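NalD (Pseudomonas aeruginosa PAO1, PDB 5DAJ) represses expression of the MexAB-OprM multidrug efflux pump as a secondary, TetR-family regulator, probably by binding DNA, and binds novobiocin, which induces the pump. Local coordinates at residues A[83-88]-A[142-147]. Residues are numbered along the deposited sequence; the frame is centred on the assembly and turned at random.
Sequences DPLRSL and QLFARD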
loop_
_atom_site.group_PDB
_atom_site.type_symbol
_atom_site.label_atom_id
_atom_site.label_comp_id
_atom_site.label_asym_id
_atom_site.label_seq_id
_atom_site.Cartn_x
_atom_site.Cartn_y
_atom_site.Cartn_z
ATOM N N ASP A 83 -14.676 -17.656 20.936
ATOM C CA ASP A 83 -13.900 -16.438 20.723
ATOM C C ASP A 83 -13.812 -15.896 19.335
ATOM O O ASP A 83 -13.255 -16.526 18.465
ATOM C CB ASP A 83 -12.488 -16.540 21.238
ATOM C CG ASP A 83 -11.874 -15.194 21.433
ATOM O OD1 ASP A 83 -12.451 -14.197 20.980
ATOM O OD2 ASP A 83 -10.818 -15.114 22.055
ATOM N N PRO A 84 -14.336 -14.708 19.116
ATOM C CA PRO A 84 -14.275 -14.205 17.760
ATOM C C PRO A 84 -13.173 -13.210 17.551
ATOM O O PRO A 84 -13.032 -12.759 16.445
ATOM C CB PRO A 84 -15.638 -13.558 17.581
ATOM C CG PRO A 84 -16.078 -13.172 18.943
ATOM C CD PRO A 84 -15.050 -13.631 19.908
ATOM N N LEU A 85 -12.408 -12.884 18.573
ATOM C CA LEU A 85 -11.313 -11.973 18.375
ATOM C C LEU A 85 -10.249 -12.873 17.852
ATOM O O LEU A 85 -9.270 -12.449 17.290
ATOM C CB LEU A 85 -10.883 -11.294 19.659
ATOM C CG LEU A 85 -11.706 -10.059 20.011
ATOM C CD1 LEU A 85 -11.029 -9.160 21.011
ATOM C CD2 LEU A 85 -12.066 -9.259 18.786
ATOM N N ARG A 86 -10.486 -14.151 18.041
ATOM C CA ARG A 86 -9.590 -15.204 17.546
ATOM C C ARG A 86 -9.860 -15.504 16.071
ATOM O O ARG A 86 -8.933 -15.691 15.279
ATOM C CB ARG A 86 -9.794 -16.504 18.342
ATOM C CG ARG A 86 -8.823 -17.645 17.994
ATOM C CD ARG A 86 -7.362 -17.252 18.143
ATOM N NE ARG A 86 -6.468 -18.361 17.809
ATOM C CZ ARG A 86 -5.173 -18.432 18.123
ATOM N NH1 ARG A 86 -4.570 -17.457 18.812
ATOM N NH2 ARG A 86 -4.470 -19.499 17.753
ATOM N N SER A 87 -11.138 -15.589 15.712
ATOM C CA SER A 87 -11.536 -15.804 14.311
ATOM C C SER A 87 -10.971 -14.711 13.406
ATOM O O SER A 87 -10.528 -14.982 12.279
ATOM C CB SER A 87 -13.061 -15.848 14.165
ATOM O OG SER A 87 -13.633 -16.859 14.983
ATOM N N LEU A 88 -11.005 -13.478 13.907
ATOM C CA LEU A 88 -10.457 -12.328 13.177
ATOM C C LEU A 88 -8.948 -12.479 12.958
ATOM O O LEU A 88 -8.457 -12.259 11.843
ATOM C CB LEU A 88 -10.752 -11.018 13.913
ATOM C CG LEU A 88 -10.136 -9.760 13.296
ATOM C CD1 LEU A 88 -10.625 -9.541 11.870
ATOM C CD2 LEU A 88 -10.440 -8.551 14.155
ATOM N N GLN A 142 -17.473 -3.047 14.111
ATOM C CA GLN A 142 -18.627 -3.665 14.773
ATOM C C GLN A 142 -18.219 -4.796 15.720
ATOM O O GLN A 142 -18.742 -4.900 16.825
ATOM C CB GLN A 142 -19.614 -4.185 13.733
ATOM C CG GLN A 142 -20.913 -4.765 14.301
ATOM C CD GLN A 142 -21.622 -5.732 13.361
ATOM O OE1 GLN A 142 -22.178 -6.738 13.813
ATOM N NE2 GLN A 142 -21.624 -5.433 12.064
ATOM N N LEU A 143 -17.292 -5.635 15.272
ATOM C CA LEU A 143 -16.751 -6.725 16.093
ATOM C C LEU A 143 -16.096 -6.198 17.375
ATOM O O LEU A 143 -16.429 -6.640 18.471
ATOM C CB LEU A 143 -15.759 -7.574 15.287
ATOM C CG LEU A 143 -14.872 -8.574 16.040
ATOM C CD1 LEU A 143 -15.665 -9.463 16.969
ATOM C CD2 LEU A 143 -14.114 -9.437 15.054
ATOM N N PHE A 144 -15.169 -5.255 17.226
ATOM C CA PHE A 144 -14.518 -4.614 18.383
ATOM C C PHE A 144 -15.507 -3.854 19.276
ATOM O O PHE A 144 -15.269 -3.701 20.470
ATOM C CB PHE A 144 -13.418 -3.645 17.936
ATOM C CG PHE A 144 -12.192 -4.314 17.394
ATOM C CD1 PHE A 144 -11.421 -5.151 18.189
ATOM C CD2 PHE A 144 -11.790 -4.081 16.088
ATOM C CE1 PHE A 144 -10.289 -5.761 17.679
ATOM C CE2 PHE A 144 -10.662 -4.692 15.576
ATOM C CZ PHE A 144 -9.910 -5.535 16.372
ATOM N N ALA A 145 -16.603 -3.383 18.684
ATOM C CA ALA A 145 -17.628 -2.606 19.393
ATOM C C ALA A 145 -18.583 -3.429 20.265
ATOM O O ALA A 145 -19.299 -2.858 21.091
ATOM C CB ALA A 145 -18.437 -1.783 18.400
ATOM N N ARG A 146 -18.609 -4.748 20.080
ATOM C CA ARG A 146 -19.433 -5.634 20.921
ATOM C C ARG A 146 -18.938 -5.596 22.359
ATOM O O ARG A 146 -17.732 -5.520 22.596
ATOM C CB ARG A 146 -19.391 -7.091 20.444
ATOM C CG ARG A 146 -19.890 -7.318 19.031
ATOM C CD ARG A 146 -19.802 -8.762 18.599
ATOM N NE ARG A 146 -19.899 -8.888 17.146
ATOM C CZ ARG A 146 -19.522 -9.959 16.442
ATOM N NH1 ARG A 146 -19.030 -11.050 17.044
ATOM N NH2 ARG A 146 -19.648 -9.940 15.114
ATOM N N ASP A 147 -19.871 -5.674 23.305
ATOM C CA ASP A 147 -19.549 -5.623 24.746
ATOM C C ASP A 147 -18.503 -6.667 25.137
ATOM O O ASP A 147 -17.563 -6.373 25.880
ATOM C CB ASP A 147 -20.813 -5.840 25.589
ATOM C CG ASP A 147 -21.826 -4.718 25.426
ATOM O OD1 ASP A 147 -21.456 -3.546 25.633
ATOM O OD2 ASP A 147 -22.996 -5.011 25.093
#
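In the all-helical C-terminal region of this TetR-family repressor, the first turn of helix 84-101 packs against the last turn of helix 123-145 through L143, which reaches P84, L85 and L88. A chi1 of 168° turns L143 CG away from the backbone N and carries both methyls across the interface. CD1 lies 4.1 Å from P84 CB and 4.0 Å from L85 CD2, while CD2 comes within 3.9 Å of L88 CD2. Beside it, the F144 ring uses its far end: CZ is 3.8 Å from L88 CD2, and CE1 is 4.1 Å from L85 CD2, the L88 side chain crossing F144 at roughly a right angle. Outside the two segments, L166 touches L88, and C149 touches both L85 and L143, continuing the apolar core. The R146 chain, extended from CG to NE, brings NH1 4.1 Å from P84 CG; L143 CD1, from its own segment, lies over one guanidinium face, offset toward the rim. At the start of the other helix, D83 is the N-cap: its OD1 accepts from L85 N at 2.7 Å, while its OD2 forms a salt bridge with R152. Apolar helix-to-helix packing of this kind belongs to the all-helical C-terminal domain of a TetR-family repressor.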